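Local atomic coordinates of UDP-N-Acetylglucosamine 2-Epimerase (Thermus thermophilus, PDB entry 1V4V), a protein that probably interconverts UDP-N-acetylglucosamine and UDP-N-acetylmannosamine by inverting the sugar at C2. Residues P199-M205 with H230-P236; V224-F228 with V328-E333; A270-A274 with E288-V294; L214-Q219 with A246-L251. One frame throughout, in Å; residues are numbered along the deposited sequence.

How the interactions relate
From the N-terminal side, strand 200-203 opens interaction 1, and helix 214-227 then opens interaction 4 at its start and interaction 2 at its end. Residues 230-236 close interaction 1, completing a beta-alpha-beta unit, and 246-251 close interaction 4, so these two cross. Interaction 3 joins 270-274 to 288-294 and is nested inside the long loop that closes only at 328-333, where interaction 2 ends; interaction 2 also crosses 1 and 4. Interaction 1 is the hub, touching all three others: its Phe233 meets Val224, its Tyr235 meets Leu251, and its Thr202 meets Leu271. Together they join one six-stranded parallel sheet to helices around it.

Interaction 1. Residues P199-M205 with H230-P236; sequences PYVTVTM and HLTFVYP
Val201 and Phe233 stand side by side on adjacent strands of the parallel sheet of a Rossmann-like domain, part of the GT-B fold, where strands 200-203 and 232-236 are the two arms of a beta-alpha-beta crossover through helix 214-227. The backbones run in register, Tyr200 beside Thr232 and Thr202 beside Val234. A ladder of N-H...O bonds alternates between them, among them Val234 N to Val201 O at 2.9 Å and Val203 N to Val234 O at 2.7 Å. On one face Phe233 CD2 comes within 3.6 Å of Val201 CB, both side chains pointing the same way, while Val203 CG2 approaches the edge of the same ring. On the opposite face Tyr200 lies alongside Thr232, its CD2 4.0 Å from Val234 CG2, and its hydroxyl is bonded to Pro196 O. Helix 265-273 packs against Thr202 and Val234 on this side.

Tyr235, with CG anti to the backbone N (chi1 -179°), sends its ring toward the neighbouring strand. Val203 CG1 rests over one face, 4.1 Å from the ring centroid and 15° off the normal, a CH-pi contact. Tyr235 CD1 lies 3.2 Å from Val203 O, and the hydroxyl reaches the end of the first segment, where it makes a weak bond to Met205 O. There the two segments are also bridged by a water that accepts a weak bond from Met205 N and donates to Pro236 O at 3.0 Å.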
loop_
_atom_site.group_PDB
_atom_site.type_symbol
_atom_site.label_atom_id
_atom_site.label_comp_id
_atom_site.label_asym_id
_atom_site.label_seq_id
_atom_site.Cartn_x
_atom_site.Cartn_y
_atom_site.Cartn_z
ATOM N N PRO A 199 -17.260 -9.863 47.998
ATOM C CA PRO A 199 -16.610 -9.204 46.857
ATOM C C PRO A 199 -15.199 -9.720 46.580
ATOM O O PRO A 199 -14.567 -10.340 47.441
ATOM C CB PRO A 199 -16.589 -7.730 47.270
ATOM C CG PRO A 199 -17.712 -7.622 48.264
ATOM C CD PRO A 199 -17.550 -8.885 49.058
ATOM N N TYR A 200 -14.701 -9.422 45.383
ATOM C CA TYR A 200 -13.374 -9.865 44.980
ATOM C C TYR A 200 -12.436 -8.743 44.575
ATOM O O TYR A 200 -12.868 -7.656 44.194
ATOM C CB TYR A 200 -13.458 -10.804 43.777
ATOM C CG TYR A 200 -14.465 -11.920 43.905
ATOM C CD1 TYR A 200 -15.677 -11.869 43.214
ATOM C CD2 TYR A 200 -14.200 -13.035 44.695
ATOM C CE1 TYR A 200 -16.601 -12.909 43.305
ATOM C CE2 TYR A 200 -15.119 -14.081 44.799
ATOM C CZ TYR A 200 -16.314 -14.010 44.099
ATOM O OH TYR A 200 -17.218 -15.044 44.186
ATOM N N VAL A 201 -11.147 -9.044 44.677
ATOM C CA VAL A 201 -10.077 -8.160 44.235
ATOM C C VAL A 201 -9.242 -9.104 43.379
ATOM O O VAL A 201 -8.808 -10.151 43.859
ATOM C CB VAL A 201 -9.193 -7.644 45.394
ATOM C CG1 VAL A 201 -7.968 -6.933 44.826
ATOM C CG2 VAL A 201 -9.989 -6.673 46.269
ATOM N N THR A 202 -9.045 -8.763 42.110
ATOM C CA THR A 202 -8.244 -9.618 41.243
ATOM C C THR A 202 -6.801 -9.165 41.319
ATOM O O THR A 202 -6.512 -7.967 41.277
ATOM C CB THR A 202 -8.721 -9.556 39.776
ATOM O OG1 THR A 202 -10.049 -10.086 39.678
ATOM C CG2 THR A 202 -7.792 -10.378 38.876
ATOM N N VAL A 203 -5.899 -10.130 41.468
ATOM C CA VAL A 203 -4.475 -9.834 41.553
ATOM C C VAL A 203 -3.708 -10.529 40.442
ATOM O O VAL A 203 -3.973 -11.695 40.126
ATOM C CB VAL A 203 -3.879 -10.282 42.906
ATOM C CG1 VAL A 203 -2.372 -10.071 42.904
ATOM C CG2 VAL A 203 -4.515 -9.505 44.053
ATOM N N THR A 204 -2.754 -9.800 39.868
ATOM C CA THR A 204 -1.910 -10.310 38.792
ATOM C C THR A 204 -0.501 -9.693 38.870
ATOM O O THR A 204 -0.337 -8.467 38.881
ATOM C CB THR A 204 -2.543 -10.009 37.405
ATOM O OG1 THR A 204 -3.185 -11.190 36.911
ATOM C CG2 THR A 204 -1.504 -9.526 36.403
HETATM N N MSE A 205 0.518 -10.541 38.978
HETATM C CA MSE A 205 1.917 -10.070 39.022
HETATM C C MSE A 205 2.758 -10.982 38.146
HETATM O O MSE A 205 2.864 -12.184 38.417
HETATM C CB MSE A 205 2.411 -10.142 40.478
HETATM C CG MSE A 205 1.811 -9.075 41.428
HETATM SE SE MSE A 205 2.863 -8.838 43.026
HETATM C CE MSE A 205 2.360 -10.452 43.878
ATOM N N HIS A 230 -13.118 -9.564 54.778
ATOM C CA HIS A 230 -14.366 -9.789 54.053
ATOM C C HIS A 230 -14.217 -9.800 52.540
ATOM O O HIS A 230 -15.186 -10.046 51.820
ATOM C CB HIS A 230 -15.409 -8.742 54.450
ATOM C CG HIS A 230 -15.798 -8.797 55.891
ATOM N ND1 HIS A 230 -16.184 -9.969 56.511
ATOM C CD2 HIS A 230 -15.874 -7.831 56.835
ATOM C CE1 HIS A 230 -16.478 -9.719 57.771
ATOM N NE2 HIS A 230 -16.299 -8.429 57.996
ATOM N N LEU A 231 -13.010 -9.518 52.056
ATOM C CA LEU A 231 -12.749 -9.523 50.622
ATOM C C LEU A 231 -11.960 -10.766 50.262
ATOM O O LEU A 231 -11.172 -11.261 51.061
ATOM C CB LEU A 231 -11.913 -8.302 50.213
ATOM C CG LEU A 231 -12.450 -6.918 50.555
ATOM C CD1 LEU A 231 -11.506 -5.859 49.978
ATOM C CD2 LEU A 231 -13.839 -6.754 49.987
ATOM N N THR A 232 -12.166 -11.270 49.053
ATOM C CA THR A 232 -11.418 -12.432 48.603
ATOM C C THR A 232 -10.506 -11.991 47.471
ATOM O O THR A 232 -10.967 -11.444 46.476
ATOM C CB THR A 232 -12.337 -13.538 48.106
ATOM O OG1 THR A 232 -13.141 -14.001 49.199
ATOM C CG2 THR A 232 -11.511 -14.700 47.545
ATOM N N PHE A 233 -9.209 -12.224 47.644
ATOM C CA PHE A 233 -8.210 -11.846 46.647
ATOM C C PHE A 233 -7.915 -13.036 45.747
ATOM O O PHE A 233 -7.395 -14.052 46.202
ATOM C CB PHE A 233 -6.941 -11.353 47.355
ATOM C CG PHE A 233 -7.164 -10.115 48.191
ATOM C CD1 PHE A 233 -7.831 -10.193 49.412
ATOM C CD2 PHE A 233 -6.776 -8.861 47.716
ATOM C CE1 PHE A 233 -8.118 -9.046 50.152
ATOM C CE2 PHE A 233 -7.054 -7.702 48.442
ATOM C CZ PHE A 233 -7.730 -7.791 49.668
ATOM N N VAL A 234 -8.264 -12.898 44.471
ATOM C CA VAL A 234 -8.073 -13.967 43.495
ATOM C C VAL A 234 -6.876 -13.668 42.613
ATOM O O VAL A 234 -6.845 -12.665 41.896
ATOM C CB VAL A 234 -9.335 -14.148 42.643
ATOM C CG1 VAL A 234 -9.176 -15.358 41.728
ATOM C CG2 VAL A 234 -10.543 -14.327 43.559
ATOM N N TYR A 235 -5.904 -14.574 42.660
ATOM C CA TYR A 235 -4.649 -14.420 41.951
ATOM C C TYR A 235 -4.265 -15.586 41.030
ATOM O O TYR A 235 -3.792 -16.619 41.499
ATOM C CB TYR A 235 -3.563 -14.200 43.015
ATOM C CG TYR A 235 -2.136 -13.978 42.551
ATOM C CD1 TYR A 235 -1.815 -13.798 41.208
ATOM C CD2 TYR A 235 -1.100 -13.913 43.489
ATOM C CE1 TYR A 235 -0.494 -13.554 40.809
ATOM C CE2 TYR A 235 0.216 -13.674 43.102
ATOM C CZ TYR A 235 0.512 -13.493 41.767
ATOM O OH TYR A 235 1.808 -13.233 41.398
ATOM N N PRO A 236 -4.487 -15.438 39.713
ATOM C CA PRO A 236 -4.124 -16.503 38.769
ATOM C C PRO A 236 -2.613 -16.345 38.595
ATOM O O PRO A 236 -2.158 -15.429 37.913
ATOM C CB PRO A 236 -4.887 -16.126 37.499
ATOM C CG PRO A 236 -6.031 -15.273 38.008
ATOM C CD PRO A 236 -5.349 -14.440 39.061
HETATM O O HOH W 1 -0.280 -13.132 37.371
#

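Interaction 2. Residues V224-F228 with V328-E333; sequences VAEAF and VKGLLE
Val224, in the last turn of helix 214-227, and Phe228, just beyond it, pack against the last turn of helix 321-332, a helix-helix contact beside the parallel sheet of a Rossmann-like domain. The apolar part begins with the valines: Val224 CG1 lies 3.7 Å from Val328 CG1, the two side chains crossing at about a right angle, and the same methyl reaches Leu332 CD1. Behind them Val224 rests on Phe233 of strand 232-236 and Val328 on Val297 of strand 296-298.

The aromatic part is carried by Phe228. Leu332 CD1 sits over one face of its ring, 4.0 Å from the centroid and 18° off the normal, a CH-pi contact; Leu332 CB lies over that face too, 3.6 Å from CZ. At the ring edge come Lys329 O and, in the ring plane, Glu333 CG, the latter 3.7 Å from CE1. With alanine in place of Phe228, Leu332 would probably lose the ring across from it and a gap would open between the two helix ends.

The polar part lies within the second segment, beside the ring. Lys329 and Glu333, one turn apart, form a salt bridge in which NZ meets the syn side of Glu333 OE2 at 3.0 Å, 26° out of the carboxylate plane.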
loop_
_atom_site.group_PDB
_atom_site.type_symbol
_atom_site.label_atom_id
_atom_site.label_comp_id
_atom_site.label_asym_id
_atom_site.label_seq_id
_atom_site.Cartn_x
_atom_site.Cartn_y
_atom_site.Cartn_z
ATOM N N VAL A 224 -2.409 -6.693 53.085
ATOM C CA VAL A 224 -3.667 -6.121 52.624
ATOM C C VAL A 224 -4.799 -7.119 52.886
ATOM O O VAL A 224 -5.850 -6.762 53.420
ATOM C CB VAL A 224 -3.626 -5.798 51.104
ATOM C CG1 VAL A 224 -4.999 -5.325 50.633
ATOM C CG2 VAL A 224 -2.574 -4.718 50.827
ATOM N N ALA A 225 -4.577 -8.372 52.514
ATOM C CA ALA A 225 -5.592 -9.404 52.704
ATOM C C ALA A 225 -5.985 -9.534 54.176
ATOM O O ALA A 225 -7.157 -9.698 54.505
ATOM C CB ALA A 225 -5.085 -10.739 52.166
ATOM N N GLU A 226 -5.006 -9.451 55.068
ATOM C CA GLU A 226 -5.302 -9.561 56.491
ATOM C C GLU A 226 -6.120 -8.368 56.990
ATOM O O GLU A 226 -6.908 -8.492 57.928
ATOM C CB GLU A 226 -3.998 -9.681 57.277
ATOM C CG GLU A 226 -3.196 -10.910 56.895
ATOM C CD GLU A 226 -1.849 -10.966 57.582
ATOM O OE1 GLU A 226 -1.087 -9.981 57.475
ATOM O OE2 GLU A 226 -1.553 -11.998 58.219
ATOM N N ALA A 227 -5.946 -7.218 56.347
ATOM C CA ALA A 227 -6.673 -6.011 56.742
ATOM C C ALA A 227 -8.103 -5.960 56.200
ATOM O O ALA A 227 -8.910 -5.143 56.652
ATOM C CB ALA A 227 -5.902 -4.763 56.283
ATOM N N PHE A 228 -8.408 -6.821 55.229
ATOM C CA PHE A 228 -9.733 -6.874 54.606
ATOM C C PHE A 228 -10.244 -8.311 54.557
ATOM O O PHE A 228 -10.385 -8.895 53.484
ATOM C CB PHE A 228 -9.655 -6.311 53.185
ATOM C CG PHE A 228 -9.314 -4.858 53.145
ATOM C CD1 PHE A 228 -10.303 -3.899 53.327
ATOM C CD2 PHE A 228 -7.995 -4.447 52.992
ATOM C CE1 PHE A 228 -9.977 -2.543 53.360
ATOM C CE2 PHE A 228 -7.661 -3.094 53.025
ATOM C CZ PHE A 228 -8.653 -2.148 53.211
ATOM N N VAL A 328 -2.939 0.526 48.472
ATOM C CA VAL A 328 -4.043 -0.401 48.257
ATOM C C VAL A 328 -5.052 -0.340 49.403
ATOM O O VAL A 328 -6.264 -0.314 49.176
ATOM C CB VAL A 328 -3.514 -1.840 48.066
ATOM C CG1 VAL A 328 -4.672 -2.818 47.910
ATOM C CG2 VAL A 328 -2.628 -1.888 46.815
ATOM N N LYS A 329 -4.561 -0.307 50.636
ATOM C CA LYS A 329 -5.469 -0.243 51.779
ATOM C C LYS A 329 -6.256 1.071 51.728
ATOM O O LYS A 329 -7.466 1.091 51.947
ATOM C CB LYS A 329 -4.687 -0.341 53.094
ATOM C CG LYS A 329 -5.558 -0.196 54.346
ATOM C CD LYS A 329 -4.733 -0.414 55.613
ATOM C CE LYS A 329 -5.591 -0.312 56.871
ATOM N NZ LYS A 329 -6.134 1.056 57.077
ATOM N N GLY A 330 -5.563 2.164 51.426
ATOM C CA GLY A 330 -6.224 3.459 51.349
ATOM C C GLY A 330 -7.318 3.497 50.296
ATOM O O GLY A 330 -8.406 4.028 50.529
ATOM N N LEU A 331 -7.038 2.924 49.131
ATOM C CA LEU A 331 -8.007 2.902 48.041
ATOM C C LEU A 331 -9.225 2.041 48.385
ATOM O O LEU A 331 -10.363 2.436 48.131
ATOM C CB LEU A 331 -7.345 2.374 46.763
ATOM C CG LEU A 331 -8.240 2.372 45.519
ATOM C CD1 LEU A 331 -8.690 3.791 45.218
ATOM C CD2 LEU A 331 -7.483 1.794 44.335
ATOM N N LEU A 332 -8.990 0.869 48.965
ATOM C CA LEU A 332 -10.092 -0.017 49.330
ATOM C C LEU A 332 -10.991 0.609 50.391
ATOM O O LEU A 332 -12.153 0.218 50.536
ATOM C CB LEU A 332 -9.553 -1.373 49.806
ATOM C CG LEU A 332 -9.007 -2.249 48.668
ATOM C CD1 LEU A 332 -8.292 -3.477 49.225
ATOM C CD2 LEU A 332 -10.150 -2.655 47.753
ATOM N N GLU A 333 -10.462 1.582 51.128
ATOM C CA GLU A 333 -11.250 2.268 52.147
ATOM C C GLU A 333 -11.719 3.650 51.677
ATOM O O GLU A 333 -12.126 4.490 52.482
ATOM C CB GLU A 333 -10.444 2.365 53.451
ATOM C CG GLU A 333 -10.362 1.011 54.151
ATOM C CD GLU A 333 -9.471 0.989 55.381
ATOM O OE1 GLU A 333 -9.640 0.057 56.198
ATOM O OE2 GLU A 333 -8.604 1.878 55.533
#

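Interaction 3. Residues A270-A274 with E288-V294; sequences ALMRA and EGAALGV
Glu288, one turn before the end of helix 283-291, meets the selenomethionine Met272 of helix 265-273; these helices, either side of strand 275-280 in the chain, pack together in the domain built on the six-stranded parallel sheet. The Met272 chain bends at its third torsion (chi3 -77°), which swings CE across the glutamate at about a right angle, 3.6 Å from Glu288 CB; its approach to OE1 is short and doubtful. The Glu288 side chain also comes within about 3 Å of a bound glycerol, likely a crystallisation additive, though it may mark a pocket. At Gly289 the selenium nears the backbone, Met272 SE lying 4.2 Å from Gly289 N. Leu292 then points at the other helix: its CD1 touches Met272 CB at 3.7 Å and lies near Arg273 N. Both Leu292 and Arg273 also lean on Ala186 of helix 177-188.

Gly293 ends the helix with a positive phi of 71° in a Schellman motif, in which Val294 N bonds back to Gly289 O at 2.9 Å. This reversal turns Val294 toward helix 265-273, and its CG2 approaches Met272 O to 3.3 Å. Between the two segments, then, cohesion comes from shape and dispersion around Met272.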
loop_
_atom_site.group_PDB
_atom_site.type_symbol
_atom_site.label_atom_id
_atom_site.label_comp_id
_atom_site.label_asym_id
_atom_site.label_seq_id
_atom_site.Cartn_x
_atom_site.Cartn_y
_atom_site.Cartn_z
ATOM N N ALA A 270 -14.307 -12.150 32.989
ATOM C CA ALA A 270 -15.457 -12.297 33.872
ATOM C C ALA A 270 -15.042 -12.035 35.321
ATOM O O ALA A 270 -15.743 -11.349 36.062
ATOM C CB ALA A 270 -16.045 -13.699 33.734
ATOM N N LEU A 271 -13.895 -12.580 35.714
ATOM C CA LEU A 271 -13.391 -12.388 37.071
ATOM C C LEU A 271 -13.163 -10.904 37.347
ATOM O O LEU A 271 -13.580 -10.379 38.377
ATOM C CB LEU A 271 -12.078 -13.146 37.256
ATOM C CG LEU A 271 -11.359 -12.962 38.596
ATOM C CD1 LEU A 271 -12.254 -13.425 39.748
ATOM C CD2 LEU A 271 -10.069 -13.757 38.572
HETATM N N MSE A 272 -12.490 -10.225 36.424
HETATM C CA MSE A 272 -12.233 -8.802 36.601
HETATM C C MSE A 272 -13.532 -8.015 36.714
HETATM O O MSE A 272 -13.670 -7.156 37.587
HETATM C CB MSE A 272 -11.401 -8.252 35.437
HETATM C CG MSE A 272 -9.968 -8.743 35.396
HETATM SE SE MSE A 272 -8.943 -7.760 34.062
HETATM C CE MSE A 272 -9.607 -8.652 32.491
ATOM N N ARG A 273 -14.484 -8.303 35.834
ATOM C CA ARG A 273 -15.759 -7.601 35.852
ATOM C C ARG A 273 -16.469 -7.765 37.198
ATOM O O ARG A 273 -17.164 -6.859 37.657
ATOM C CB ARG A 273 -16.661 -8.105 34.723
ATOM C CG ARG A 273 -17.930 -7.286 34.551
ATOM C CD ARG A 273 -18.791 -7.806 33.409
ATOM N NE ARG A 273 -19.346 -9.123 33.703
ATOM C CZ ARG A 273 -20.233 -9.750 32.938
ATOM N NH1 ARG A 273 -20.668 -9.179 31.822
ATOM N NH2 ARG A 273 -20.693 -10.941 33.294
ATOM N N ALA A 274 -16.282 -8.918 37.833
ATOM C CA ALA A 274 -16.915 -9.182 39.127
ATOM C C ALA A 274 -16.097 -8.657 40.306
ATOM O O ALA A 274 -16.482 -8.838 41.461
ATOM C CB ALA A 274 -17.139 -10.685 39.294
ATOM N N GLU A 288 -7.311 -3.802 30.142
ATOM C CA GLU A 288 -8.502 -4.641 30.171
ATOM C C GLU A 288 -9.406 -4.199 31.317
ATOM O O GLU A 288 -10.623 -4.138 31.173
ATOM C CB GLU A 288 -8.127 -6.109 30.353
ATOM C CG GLU A 288 -7.635 -6.783 29.089
ATOM C CD GLU A 288 -7.567 -8.286 29.243
ATOM O OE1 GLU A 288 -8.584 -8.877 29.664
ATOM O OE2 GLU A 288 -6.506 -8.874 28.942
ATOM N N GLY A 289 -8.806 -3.893 32.461
ATOM C CA GLY A 289 -9.604 -3.447 33.589
ATOM C C GLY A 289 -10.373 -2.198 33.205
ATOM O O GLY A 289 -11.565 -2.074 33.487
ATOM N N ALA A 290 -9.696 -1.271 32.534
ATOM C CA ALA A 290 -10.328 -0.025 32.112
ATOM C C ALA A 290 -11.500 -0.247 31.156
ATOM O O ALA A 290 -12.481 0.498 31.180
ATOM C CB ALA A 290 -9.286 0.892 31.470
ATOM N N ALA A 291 -11.408 -1.273 30.315
ATOM C CA ALA A 291 -12.487 -1.560 29.372
ATOM C C ALA A 291 -13.745 -1.957 30.141
ATOM O O ALA A 291 -14.864 -1.619 29.755
ATOM C CB ALA A 291 -12.070 -2.688 28.425
ATOM N N LEU A 292 -13.543 -2.659 31.250
ATOM C CA LEU A 292 -14.644 -3.127 32.085
ATOM C C LEU A 292 -15.063 -2.110 33.144
ATOM O O LEU A 292 -16.000 -2.347 33.902
ATOM C CB LEU A 292 -14.239 -4.440 32.759
ATOM C CG LEU A 292 -13.907 -5.598 31.810
ATOM C CD1 LEU A 292 -13.147 -6.695 32.547
ATOM C CD2 LEU A 292 -15.203 -6.136 31.216
ATOM N N GLY A 293 -14.372 -0.978 33.198
ATOM C CA GLY A 293 -14.707 0.031 34.186
ATOM C C GLY A 293 -14.319 -0.427 35.581
ATOM O O GLY A 293 -14.964 -0.075 36.572
ATOM N N VAL A 294 -13.264 -1.230 35.658
ATOM C CA VAL A 294 -12.783 -1.731 36.944
ATOM C C VAL A 294 -11.557 -0.925 37.367
ATOM O O VAL A 294 -10.603 -0.787 36.598
ATOM C CB VAL A 294 -12.396 -3.223 36.843
ATOM C CG1 VAL A 294 -11.837 -3.719 38.171
ATOM C CG2 VAL A 294 -13.616 -4.044 36.455
#

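Interaction 4. Residues L214-Q219 with A246-L251; sequences LSDLAQ and AVFPVL
Val250 of helix 241-251 fits against Ala218 and Gln219 of helix 214-227, two successive helices of the Rossmann-like domain. The two short segments run nearly alongside, at 27°, with their axes 8.4 Å apart. Followed outward, Val250 CB first meets Ala218 CB at 3.9 Å. With CG1 opposite the backbone N (chi1 176°), that branch lies 3.8 Å from the same Ala218 methyl and against the Gln219 amide as a whole, nearest its CD at 3.6 Å. The CG2 branch meets Gln219 NE2 at 3.3 Å and also nears Ser215 OG. Gln219 reaches back to cover both methyls because its chain bends at chi2. A glycine in place of Val250 would probably open a gap above Ala218 and set the Gln219 amide free to turn.

One turn earlier Ala246 CB packs on Leu214 CB at 3.7 Å, while Leu251 runs past Ala218 onto Tyr235 of the sheet. The second helix is kinked at Pro249, and Val250 N, making a weak bond to Val247 O, misses the usual acceptor, Ala246 O. Ala246 O accepts a hydrogen bond from a water at 2.6 Å, and that water is also hydrogen-bonded to Ser215 OG at 2.8 Å.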
loop_
_atom_site.group_PDB
_atom_site.type_symbol
_atom_site.label_atom_id
_atom_site.label_comp_id
_atom_site.label_asym_id
_atom_site.label_seq_id
_atom_site.Cartn_x
_atom_site.Cartn_y
_atom_site.Cartn_z
ATOM N N LEU A 214 8.913 -9.978 43.775
ATOM C CA LEU A 214 7.682 -10.726 44.019
ATOM C C LEU A 214 7.450 -11.168 45.452
ATOM O O LEU A 214 6.333 -11.077 45.945
ATOM C CB LEU A 214 7.600 -11.936 43.083
ATOM C CG LEU A 214 7.265 -11.614 41.625
ATOM C CD1 LEU A 214 7.169 -12.913 40.834
ATOM C CD2 LEU A 214 5.949 -10.846 41.545
ATOM N N SER A 215 8.491 -11.654 46.121
ATOM C CA SER A 215 8.329 -12.085 47.501
ATOM C C SER A 215 7.959 -10.896 48.391
ATOM O O SER A 215 7.047 -10.991 49.211
ATOM C CB SER A 215 9.609 -12.748 48.009
ATOM O OG SER A 215 9.420 -13.245 49.319
ATOM N N ASP A 216 8.668 -9.778 48.230
ATOM C CA ASP A 216 8.387 -8.574 49.015
ATOM C C ASP A 216 6.982 -8.044 48.700
ATOM O O ASP A 216 6.243 -7.649 49.602
ATOM C CB ASP A 216 9.420 -7.465 48.722
ATOM C CG ASP A 216 10.777 -7.728 49.359
ATOM O OD1 ASP A 216 10.904 -8.680 50.157
ATOM O OD2 ASP A 216 11.725 -6.968 49.065
ATOM N N LEU A 217 6.615 -8.030 47.421
ATOM C CA LEU A 217 5.295 -7.540 47.027
ATOM C C LEU A 217 4.196 -8.487 47.510
ATOM O O LEU A 217 3.117 -8.049 47.902
ATOM C CB LEU A 217 5.219 -7.365 45.507
ATOM C CG LEU A 217 6.103 -6.247 44.945
ATOM C CD1 LEU A 217 6.093 -6.275 43.430
ATOM C CD2 LEU A 217 5.603 -4.898 45.464
ATOM N N ALA A 218 4.470 -9.789 47.487
ATOM C CA ALA A 218 3.484 -10.755 47.958
ATOM C C ALA A 218 3.209 -10.523 49.439
ATOM O O ALA A 218 2.063 -10.600 49.882
ATOM C CB ALA A 218 3.985 -12.184 47.730
ATOM N N GLN A 219 4.260 -10.241 50.207
ATOM C CA GLN A 219 4.098 -9.993 51.638
ATOM C C GLN A 219 3.219 -8.769 51.857
ATOM O O GLN A 219 2.408 -8.736 52.779
ATOM C CB GLN A 219 5.454 -9.769 52.316
ATOM C CG GLN A 219 6.357 -10.995 52.378
ATOM C CD GLN A 219 5.905 -12.023 53.406
ATOM O OE1 GLN A 219 4.965 -11.790 54.175
ATOM N NE2 GLN A 219 6.583 -13.169 53.428
ATOM N N ALA A 246 8.498 -17.619 44.570
ATOM C CA ALA A 246 8.429 -16.367 45.307
ATOM C C ALA A 246 7.084 -16.144 45.990
ATOM O O ALA A 246 7.032 -15.797 47.167
ATOM C CB ALA A 246 8.728 -15.196 44.370
ATOM N N VAL A 247 5.996 -16.348 45.255
ATOM C CA VAL A 247 4.664 -16.092 45.807
ATOM C C VAL A 247 3.978 -17.199 46.607
ATOM O O VAL A 247 3.298 -16.917 47.595
ATOM C CB VAL A 247 3.708 -15.605 44.691
ATOM C CG1 VAL A 247 4.322 -14.404 43.998
ATOM C CG2 VAL A 247 3.452 -16.711 43.682
ATOM N N PHE A 248 4.145 -18.452 46.201
ATOM C CA PHE A 248 3.508 -19.552 46.926
ATOM C C PHE A 248 3.815 -19.606 48.425
ATOM O O PHE A 248 2.901 -19.691 49.245
ATOM C CB PHE A 248 3.869 -20.888 46.263
ATOM C CG PHE A 248 2.917 -21.303 45.178
ATOM C CD1 PHE A 248 2.370 -20.365 44.312
ATOM C CD2 PHE A 248 2.574 -22.641 45.014
ATOM C CE1 PHE A 248 1.492 -20.749 43.300
ATOM C CE2 PHE A 248 1.697 -23.037 44.005
ATOM C CZ PHE A 248 1.156 -22.091 43.147
ATOM N N PRO A 249 5.101 -19.555 48.811
ATOM C CA PRO A 249 5.412 -19.609 50.244
ATOM C C PRO A 249 4.791 -18.486 51.079
ATOM O O PRO A 249 4.568 -18.642 52.284
ATOM C CB PRO A 249 6.943 -19.586 50.264
ATOM C CG PRO A 249 7.291 -18.849 49.012
ATOM C CD PRO A 249 6.331 -19.441 48.013
ATOM N N VAL A 250 4.502 -17.361 50.436
ATOM C CA VAL A 250 3.917 -16.229 51.136
ATOM C C VAL A 250 2.389 -16.245 51.153
ATOM O O VAL A 250 1.775 -16.022 52.196
ATOM C CB VAL A 250 4.360 -14.887 50.500
ATOM C CG1 VAL A 250 3.658 -13.729 51.193
ATOM C CG2 VAL A 250 5.877 -14.733 50.592
ATOM N N LEU A 251 1.784 -16.524 50.005
ATOM C CA LEU A 251 0.331 -16.490 49.898
ATOM C C LEU A 251 -0.435 -17.792 50.105
ATOM O O LEU A 251 -1.646 -17.757 50.291
ATOM C CB LEU A 251 -0.066 -15.853 48.563
ATOM C CG LEU A 251 0.422 -14.403 48.402
ATOM C CD1 LEU A 251 0.037 -13.877 47.017
ATOM C CD2 LEU A 251 -0.176 -13.526 49.491
HETATM O O HOH W 2 8.908 -15.940 48.950
#